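Long-range contact in terminal uridylyltransferase 1 (Trypanosoma brucei, PDB 5HZD), which adds uridines to the 3'-hydroxyl of guide RNA, ribosomal RNA and some mRNAs and takes part in mitochondrial RNA editing: residues A[117-129]-A[280-294]. Numbering follows the deposited sequence.
Sequences VWDGTADIDFAVV and LYNIDFDLSFRAFGI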
ATOM      1  N   VAL A 117      -7.969  -7.542   2.951  1.00 13.22           N
ATOM      2  CA  VAL A 117      -9.223  -7.118   2.341  1.00 13.03           C
ATOM      3  C   VAL A 117      -8.906  -6.073   1.268  1.00 13.25           C
ATOM      4  O   VAL A 117      -7.812  -5.483   1.272  1.00 14.27           O
ATOM      5  CB  VAL A 117     -10.197  -6.459   3.378  1.00 13.10           C
ATOM      6  CG1 VAL A 117     -10.608  -7.448   4.449  1.00 14.60           C
ATOM      7  CG2 VAL A 117      -9.574  -5.204   3.991  1.00 13.86           C
ATOM      8  N   TRP A 118      -9.867  -5.833   0.369  1.00 13.96           N
ATOM      9  CA  TRP A 118      -9.745  -4.748  -0.614  1.00 12.22           C
ATOM     10  C   TRP A 118     -11.127  -4.124  -0.837  1.00 16.50           C
ATOM     11  O   TRP A 118     -12.110  -4.846  -0.972  1.00 22.02           O
ATOM     12  CB  TRP A 118      -9.157  -5.293  -1.918  1.00 13.50           C
ATOM     13  CG  TRP A 118      -8.957  -4.232  -2.997  1.00 13.73           C
ATOM     14  CD1 TRP A 118      -8.214  -3.100  -2.912  1.00 16.00           C
ATOM     15  CD2 TRP A 118      -9.495  -4.266  -4.318  1.00 12.39           C
ATOM     16  NE1 TRP A 118      -8.254  -2.415  -4.100  1.00 14.38           N
ATOM     17  CE2 TRP A 118      -9.051  -3.098  -4.974  1.00 13.99           C
ATOM     18  CE3 TRP A 118     -10.328  -5.152  -5.003  1.00 13.83           C
ATOM     19  CZ2 TRP A 118      -9.376  -2.814  -6.303  1.00 13.80           C
ATOM     20  CZ3 TRP A 118     -10.669  -4.852  -6.316  1.00 17.21           C
ATOM     21  CH2 TRP A 118     -10.204  -3.684  -6.942  1.00 15.49           C
ATOM     22  N   ASP A 119     -11.205  -2.787  -0.878  1.00 18.16           N
ATOM     23  CA  ASP A 119     -12.500  -2.105  -0.961  1.00 20.75           C
ATOM     24  C   ASP A 119     -12.960  -1.832  -2.391  1.00 23.81           C
ATOM     25  O   ASP A 119     -14.087  -1.362  -2.638  1.00 23.38           O
ATOM     26  CB  ASP A 119     -12.458  -0.816  -0.112  1.00 22.21           C
ATOM     27  CG  ASP A 119     -11.416   0.177  -0.593  1.00 27.26           C
ATOM     28  OD1 ASP A 119     -10.773  -0.085  -1.632  1.00 21.88           O
ATOM     29  OD2 ASP A 119     -11.236   1.251   0.048  1.00 25.95           O
ATOM     30  N   GLY A 120     -12.097  -2.151  -3.342  1.00 20.88           N
ATOM     31  CA  GLY A 120     -12.467  -2.057  -4.741  1.00 20.38           C
ATOM     32  C   GLY A 120     -12.009  -0.722  -5.287  1.00 20.84           C
ATOM     33  O   GLY A 120     -12.163  -0.443  -6.472  1.00 27.13           O
ATOM     34  N   THR A 121     -11.422   0.097  -4.430  1.00 18.44           N
ATOM     35  CA  THR A 121     -11.011   1.452  -4.818  0.60 20.16           C
ATOM     36  C   THR A 121      -9.542   1.765  -4.549  1.00 20.12           C
ATOM     37  O   THR A 121      -8.892   2.461  -5.338  1.00 24.57           O
ATOM     38  CB  THR A 121     -11.841   2.518  -4.091  0.60 24.23           C
ATOM     39  OG1 THR A 121     -11.602   2.428  -2.683  0.60 31.41           O
ATOM     40  CG2 THR A 121     -13.326   2.345  -4.392  0.60 17.96           C
ATOM     41  N   ALA A 122      -9.005   1.265  -3.430  1.00 18.86           N
ATOM     42  CA  ALA A 122      -7.598   1.504  -3.086  1.00 19.21           C
ATOM     43  C   ALA A 122      -6.681   1.064  -4.233  1.00 19.01           C
ATOM     44  O   ALA A 122      -6.942   0.044  -4.884  1.00 18.71           O
ATOM     45  CB  ALA A 122      -7.201   0.777  -1.814  1.00 20.03           C
ATOM     46  N   ASP A 123      -5.611   1.816  -4.484  1.00 20.16           N
ATOM     47  CA  ASP A 123      -4.661   1.400  -5.527  1.00 18.57           C
ATOM     48  C   ASP A 123      -4.130  -0.015  -5.250  1.00 16.96           C
ATOM     49  O   ASP A 123      -3.850  -0.365  -4.111  1.00 21.45           O
ATOM     50  CB  ASP A 123      -3.445   2.344  -5.564  1.00 22.43           C
ATOM     51  CG  ASP A 123      -3.777   3.720  -6.074  1.00 27.40           C
ATOM     52  OD1 ASP A 123      -4.958   4.015  -6.351  1.00 29.85           O
ATOM     53  OD2 ASP A 123      -2.822   4.526  -6.177  1.00 27.74           O
ATOM     54  N   ILE A 124      -3.968  -0.820  -6.313  1.00 15.29           N
ATOM     55  CA  ILE A 124      -3.353  -2.141  -6.198  1.00 12.22           C
ATOM     56  C   ILE A 124      -1.918  -1.988  -6.660  1.00 14.28           C
ATOM     57  O   ILE A 124      -1.680  -1.331  -7.664  1.00 14.26           O
ATOM     58  CB  ILE A 124      -4.066  -3.158  -7.137  1.00 13.26           C
ATOM     59  CG1 ILE A 124      -5.482  -3.435  -6.617  1.00 14.38           C
ATOM     60  CG2 ILE A 124      -3.250  -4.460  -7.290  1.00 15.94           C
ATOM     61  CD1 ILE A 124      -5.558  -4.227  -5.290  1.00 15.75           C
ATOM     62  N   ASP A 125      -0.964  -2.537  -5.913  1.00 11.02           N
ATOM     63  CA  ASP A 125       0.423  -2.602  -6.391  1.00 11.79           C
ATOM     64  C   ASP A 125       0.688  -3.949  -7.032  1.00 10.50           C
ATOM     65  O   ASP A 125       0.350  -4.994  -6.467  1.00 12.04           O
ATOM     66  CB  ASP A 125       1.413  -2.425  -5.235  1.00 15.38           C
ATOM     67  CG  ASP A 125       1.484  -0.991  -4.762  1.00 29.47           C
ATOM     68  OD1 ASP A 125       2.124  -0.184  -5.468  1.00 33.13           O
ATOM     69  OD2 ASP A 125       0.903  -0.688  -3.696  1.00 28.41           O
ATOM     70  N   PHE A 126       1.303  -3.929  -8.212  1.00 12.03           N
ATOM     71  CA  PHE A 126       1.670  -5.174  -8.883  1.00 11.66           C
ATOM     72  C   PHE A 126       3.175  -5.161  -9.040  1.00 14.19           C
ATOM     73  O   PHE A 126       3.737  -4.199  -9.575  1.00 14.60           O
ATOM     74  CB  PHE A 126       1.075  -5.225 -10.303  1.00 10.98           C
ATOM     75  CG  PHE A 126      -0.406  -5.397 -10.368  1.00 11.01           C
ATOM     76  CD1 PHE A 126      -1.007  -6.548  -9.873  1.00 11.30           C
ATOM     77  CD2 PHE A 126      -1.191  -4.481 -11.059  1.00 11.12           C
ATOM     78  CE1 PHE A 126      -2.384  -6.751  -9.984  1.00 12.93           C
ATOM     79  CE2 PHE A 126      -2.560  -4.665 -11.185  1.00 11.15           C
ATOM     80  CZ  PHE A 126      -3.171  -5.800 -10.665  1.00 12.03           C
ATOM     81  N   ALA A 127       3.839  -6.212  -8.581  1.00 11.00           N
ATOM     82  CA  ALA A 127       5.275  -6.383  -8.827  1.00 11.18           C
ATOM     83  C   ALA A 127       5.454  -7.447  -9.901  1.00 11.47           C
ATOM     84  O   ALA A 127       4.839  -8.504  -9.830  1.00 12.25           O
ATOM     85  CB  ALA A 127       5.971  -6.883  -7.551  1.00 12.05           C
ATOM     86  N   VAL A 128       6.313  -7.185 -10.877  1.00 11.67           N
ATOM     87  CA  VAL A 128       6.558  -8.138 -11.973  1.00 12.00           C
ATOM     88  C   VAL A 128       7.975  -8.673 -11.802  1.00 13.05           C
ATOM     89  O   VAL A 128       8.936  -7.924 -11.929  1.00 13.87           O
ATOM     90  CB  VAL A 128       6.446  -7.390 -13.327  1.00 12.96           C
ATOM     91  CG1 VAL A 128       6.817  -8.320 -14.511  1.00 13.47           C
ATOM     92  CG2 VAL A 128       5.014  -6.818 -13.492  1.00 13.31           C
ATOM     93  N   VAL A 129       8.115  -9.971 -11.522  1.00 12.59           N
ATOM     94  CA  VAL A 129       9.393 -10.549 -11.138  1.00 12.81           C
ATOM     95  C   VAL A 129       9.550 -11.931 -11.763  1.00 13.24           C
ATOM     96  O   VAL A 129       8.609 -12.756 -11.723  1.00 13.94           O
ATOM     97  CB  VAL A 129       9.483 -10.741  -9.592  1.00 13.05           C
ATOM     98  CG1 VAL A 129      10.850 -11.345  -9.198  1.00 16.06           C
ATOM     99  CG2 VAL A 129       9.253  -9.396  -8.881  1.00 15.02           C
ATOM    100  N   LEU A 280      -8.791  -5.462 -15.134  1.00 14.38           N
ATOM    101  CA  LEU A 280      -7.534  -4.723 -15.157  1.00 12.54           C
ATOM    102  C   LEU A 280      -7.724  -3.301 -15.702  1.00 15.15           C
ATOM    103  O   LEU A 280      -7.000  -2.363 -15.318  1.00 15.63           O
ATOM    104  CB  LEU A 280      -6.503  -5.501 -15.987  1.00 12.44           C
ATOM    105  CG  LEU A 280      -5.103  -4.905 -15.998  1.00 12.56           C
ATOM    106  CD1 LEU A 280      -4.454  -4.987 -14.609  1.00 13.02           C
ATOM    107  CD2 LEU A 280      -4.203  -5.554 -17.042  1.00 14.73           C
ATOM    108  N   TYR A 281      -8.713  -3.126 -16.566  1.00 13.31           N
ATOM    109  CA  TYR A 281      -8.957  -1.806 -17.170  1.00 15.86           C
ATOM    110  C   TYR A 281      -9.639  -0.853 -16.206  1.00 18.26           C
ATOM    111  O   TYR A 281      -9.677   0.357 -16.433  1.00 19.43           O
ATOM    112  CB  TYR A 281      -9.855  -1.935 -18.415  1.00 15.72           C
ATOM    113  CG  TYR A 281      -9.234  -2.646 -19.571  1.00 14.27           C
ATOM    114  CD1 TYR A 281      -8.586  -1.936 -20.588  1.00 21.36           C
ATOM    115  CD2 TYR A 281      -9.281  -4.030 -19.670  1.00 14.90           C
ATOM    116  CE1 TYR A 281      -8.025  -2.600 -21.667  1.00 18.49           C
ATOM    117  CE2 TYR A 281      -8.699  -4.701 -20.750  1.00 18.70           C
ATOM    118  CZ  TYR A 281      -8.074  -3.987 -21.735  1.00 23.26           C
ATOM    119  OH  TYR A 281      -7.535  -4.703 -22.789  1.00 27.93           O
ATOM    120  N   ASN A 282     -10.190  -1.382 -15.126  1.00 15.66           N
ATOM    121  CA  ASN A 282     -11.105  -0.636 -14.290  1.00 16.55           C
ATOM    122  C   ASN A 282     -10.523  -0.249 -12.938  1.00 15.96           C
ATOM    123  O   ASN A 282     -11.198   0.391 -12.130  1.00 23.01           O
ATOM    124  CB  ASN A 282     -12.354  -1.481 -14.046  1.00 18.78           C
ATOM    125  CG  ASN A 282     -13.056  -1.857 -15.330  1.00 23.80           C
ATOM    126  OD1 ASN A 282     -13.007  -1.121 -16.315  1.00 28.82           O
ATOM    127  ND2 ASN A 282     -13.732  -3.006 -15.327  1.00 27.98           N
ATOM    128  N   ILE A 283      -9.286  -0.648 -12.674  1.00 15.13           N
ATOM    129  CA  ILE A 283      -8.684  -0.413 -11.387  1.00 14.97           C
ATOM    130  C   ILE A 283      -7.437   0.465 -11.473  1.00 16.88           C
ATOM    131  O   ILE A 283      -6.657   0.366 -12.420  1.00 18.58           O
ATOM    132  CB  ILE A 283      -8.345  -1.750 -10.690  1.00 19.42           C
ATOM    133  CG1 ILE A 283      -7.321  -2.539 -11.472  1.00 24.70           C
ATOM    134  CG2 ILE A 283      -9.610  -2.579 -10.439  1.00 19.33           C
ATOM    135  CD1 ILE A 283      -6.798  -3.713 -10.664  1.00 30.85           C
ATOM    136  N   ASP A 284      -7.241   1.315 -10.475  1.00 13.34           N
ATOM    137  CA  ASP A 284      -6.002   2.068 -10.358  1.00 12.20           C
ATOM    138  C   ASP A 284      -4.915   1.130  -9.897  1.00 16.30           C
ATOM    139  O   ASP A 284      -5.118   0.368  -8.937  1.00 17.31           O
ATOM    140  CB  ASP A 284      -6.125   3.175  -9.291  1.00 15.42           C
ATOM    141  CG  ASP A 284      -7.058   4.309  -9.681  1.00 24.45           C
ATOM    142  OD1 ASP A 284      -7.164   4.675 -10.858  1.00 21.19           O
ATOM    143  OD2 ASP A 284      -7.681   4.880  -8.759  1.00 30.35           O
ATOM    144  N   PHE A 285      -3.764   1.166 -10.554  1.00 12.15           N
ATOM    145  CA  PHE A 285      -2.620   0.340 -10.134  1.00 10.91           C
ATOM    146  C   PHE A 285      -1.287   0.952 -10.448  1.00 13.67           C
ATOM    147  O   PHE A 285      -1.176   1.807 -11.342  1.00 15.10           O
ATOM    148  CB  PHE A 285      -2.722  -1.115 -10.692  1.00 13.45           C
ATOM    149  CG  PHE A 285      -2.593  -1.247 -12.206  1.00 11.91           C
ATOM    150  CD1 PHE A 285      -1.334  -1.227 -12.828  1.00 13.86           C
ATOM    151  CD2 PHE A 285      -3.723  -1.448 -12.994  1.00 13.24           C
ATOM    152  CE1 PHE A 285      -1.201  -1.377 -14.211  1.00 11.94           C
ATOM    153  CE2 PHE A 285      -3.591  -1.634 -14.373  1.00 13.78           C
ATOM    154  CZ  PHE A 285      -2.336  -1.569 -14.978  1.00 13.47           C
ATOM    155  N   ASP A 286      -0.282   0.566  -9.652  1.00 11.45           N
ATOM    156  CA  ASP A 286       1.108   0.901  -9.940  1.00 12.03           C
ATOM    157  C   ASP A 286       1.807  -0.418 -10.236  1.00 13.00           C
ATOM    158  O   ASP A 286       1.721  -1.364  -9.440  1.00 14.12           O
ATOM    159  CB  ASP A 286       1.826   1.527  -8.745  1.00 18.44           C
ATOM    160  CG  ASP A 286       1.331   2.927  -8.416  1.00 23.80           C
ATOM    161  OD1 ASP A 286       0.535   3.519  -9.191  1.00 20.54           O
ATOM    162  OD2 ASP A 286       1.759   3.434  -7.354  1.00 25.04           O
ATOM    163  N   LEU A 287       2.506  -0.470 -11.366  1.00 11.51           N
ATOM    164  CA  LEU A 287       3.255  -1.657 -11.790  1.00 11.29           C
ATOM    165  C   LEU A 287       4.760  -1.391 -11.657  1.00 12.94           C
ATOM    166  O   LEU A 287       5.288  -0.444 -12.215  1.00 13.29           O
ATOM    167  CB  LEU A 287       2.842  -1.991 -13.236  1.00 13.68           C
ATOM    168  CG  LEU A 287       3.383  -3.257 -13.894  1.00 13.37           C
ATOM    169  CD1 LEU A 287       2.608  -3.532 -15.153  1.00 16.60           C
ATOM    170  CD2 LEU A 287       4.873  -3.136 -14.220  1.00 13.82           C
ATOM    171  N   SER A 288       5.441  -2.228 -10.883  1.00 11.16           N
ATOM    172  CA  SER A 288       6.869  -2.108 -10.648  1.00 11.82           C
ATOM    173  C   SER A 288       7.536  -3.448 -10.845  1.00 12.14           C
ATOM    174  O   SER A 288       6.855  -4.460 -11.087  1.00 13.06           O
ATOM    175  CB  SER A 288       7.119  -1.612  -9.220  1.00 15.91           C
ATOM    176  OG  SER A 288       6.488  -2.483  -8.274  1.00 17.89           O
ATOM    177  N   PHE A 289       8.868  -3.454 -10.743  1.00 15.24           N
ATOM    178  CA  PHE A 289       9.644  -4.625 -11.140  1.00 13.89           C
ATOM    179  C   PHE A 289      10.518  -5.178 -10.028  1.00 15.53           C
ATOM    180  O   PHE A 289      11.369  -6.050 -10.261  1.00 15.95           O
ATOM    181  CB  PHE A 289      10.498  -4.283 -12.369  1.00 15.85           C
ATOM    182  CG  PHE A 289       9.684  -3.878 -13.555  1.00 15.90           C
ATOM    183  CD1 PHE A 289       9.148  -4.843 -14.400  1.00 13.67           C
ATOM    184  CD2 PHE A 289       9.399  -2.532 -13.799  1.00 15.74           C
ATOM    185  CE1 PHE A 289       8.378  -4.501 -15.495  1.00 15.53           C
ATOM    186  CE2 PHE A 289       8.620  -2.180 -14.883  1.00 18.10           C
ATOM    187  CZ  PHE A 289       8.104  -3.154 -15.729  1.00 18.52           C
ATOM    188  N   ARG A 290      10.316  -4.658  -8.822  1.00 19.09           N
ATOM    189  CA  ARG A 290      11.126  -5.078  -7.684  1.00 16.43           C
ATOM    190  C   ARG A 290      10.341  -5.871  -6.659  1.00 16.12           C
ATOM    191  O   ARG A 290       9.120  -5.782  -6.584  1.00 18.69           O
ATOM    192  CB  ARG A 290      11.724  -3.838  -7.008  1.00 18.36           C
ATOM    193  CG  ARG A 290      12.525  -2.987  -7.996  1.00 19.33           C
ATOM    194  CD  ARG A 290      13.238  -1.830  -7.320  1.00 19.76           C
ATOM    195  NE  ARG A 290      13.853  -0.967  -8.326  1.00 21.82           N
ATOM    196  CZ  ARG A 290      14.590   0.099  -8.027  1.00 27.09           C
ATOM    197  NH1 ARG A 290      14.784   0.426  -6.755  1.00 30.25           N
ATOM    198  NH2 ARG A 290      15.122   0.835  -8.992  1.00 26.48           N
ATOM    199  N   ALA A 291      11.047  -6.642  -5.842  1.00 19.48           N
ATOM    200  CA  ALA A 291      10.388  -7.540  -4.892  1.00 18.71           C
ATOM    201  C   ALA A 291      10.234  -6.970  -3.490  1.00 16.96           C
ATOM    202  O   ALA A 291       9.492  -7.533  -2.683  1.00 18.31           O
ATOM    203  CB  ALA A 291      11.124  -8.871  -4.828  1.00 21.40           C
ATOM    204  N   PHE A 292      10.902  -5.861  -3.172  1.00 18.07           N
ATOM    205  CA  PHE A 292      10.944  -5.421  -1.779  0.53 19.12           C
ATOM    206  C   PHE A 292       9.569  -5.168  -1.156  1.00 19.15           C
ATOM    207  O   PHE A 292       9.365  -5.477   0.019  1.00 17.40           O
ATOM    208  CB  PHE A 292      11.881  -4.209  -1.591  0.53 19.29           C
ATOM    209  CG  PHE A 292      11.290  -2.892  -2.030  0.53 20.57           C
ATOM    210  CD1 PHE A 292      10.634  -2.078  -1.124  0.53 21.50           C
ATOM    211  CD2 PHE A 292      11.434  -2.449  -3.340  0.53 21.37           C
ATOM    212  CE1 PHE A 292      10.095  -0.866  -1.515  0.53 24.71           C
ATOM    213  CE2 PHE A 292      10.909  -1.223  -3.737  0.53 19.89           C
ATOM    214  CZ  PHE A 292      10.232  -0.439  -2.820  0.53 22.23           C
ATOM    215  N   GLY A 293       8.633  -4.621  -1.924  1.00 14.21           N
ATOM    216  CA  GLY A 293       7.331  -4.314  -1.376  1.00 13.43           C
ATOM    217  C   GLY A 293       6.539  -5.546  -0.990  1.00 15.03           C
ATOM    218  O   GLY A 293       5.700  -5.510  -0.083  1.00 14.07           O
ATOM    219  N   ILE A 294       6.770  -6.648  -1.689  1.00 12.93           N
ATOM    220  CA  ILE A 294       6.137  -7.916  -1.327  1.00 11.33           C
ATOM    221  C   ILE A 294       6.499  -8.321   0.097  1.00 13.87           C
ATOM    222  O   ILE A 294       5.629  -8.672   0.910  1.00 13.86           O
ATOM    223  CB  ILE A 294       6.563  -9.038  -2.292  1.00 12.44           C
ATOM    224  CG1 ILE A 294       6.163  -8.676  -3.722  1.00 12.23           C
ATOM    225  CG2 ILE A 294       5.931 -10.358  -1.891  1.00 18.69           C
ATOM    226  CD1 ILE A 294       6.888  -9.522  -4.782  1.00 13.97           C
TER
HETATM  227  O   HOH W   1     -11.391   0.487  -8.783  1.00 43.86           O
HETATM  228  O   HOH W   2      -9.316   1.349  -8.267  1.00 29.85           O
HETATM  229  O   HOH W   3      -7.556   0.035  -7.395  1.00 26.77           O
HETATM  230  O   HOH W   4      -0.107   4.321  -5.670  1.00 38.54           O
HETATM  231  O   HOH W   5       4.048  -1.336  -7.713  1.00 18.73           O
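Three aspartates gather on one face of a parallel strand pair without a metal among them, D125 and D286 on the strands and D123 just ahead of strand 124-129; a water between D123 OD2 and D286 OD2 bridges two of the carboxylates. The arrangement is consistent with the three acidic residues of the nucleotidyltransferase palm: D123 and D125 probably bind the catalytic magnesium, and D286, which also makes a salt bridge to K176, is probably important for activity. D125 and D286 run alongside each other, both directed to the same side, carboxylate planes 72° apart, with D125 OD1 4.1 Å from D286 OD2. Strands 124-129 and 285-288 are central in the mixed sheet, flanked by 105-109 and 174-177. Five backbone bonds join them, the first from I124 N to D284 O and the last from V128 N to S288 O; midway, F126 N donates to D286 O at 2.9 Å. Behind the aspartates, on the opposite face, F126 turns its edge to the face of F285 in an offset edge-to-face pair, centroids 5.2 Å apart and planes at 68°. With CG beside its own backbone N (chi1 -71°), the F126 ring reaches F285, and its CE2 also meets L280 CD1 at 3.9 Å; helix 80-100 covers this side. Farther along, A127 CB touches CD1 of I294, which with G293 binds UTP. At the other end, the W118 ring edge receives I283 CG2, 3.7 Å from CH2, while W118 NE1 donates to A122 O in the plane of the indole at 2.9 Å.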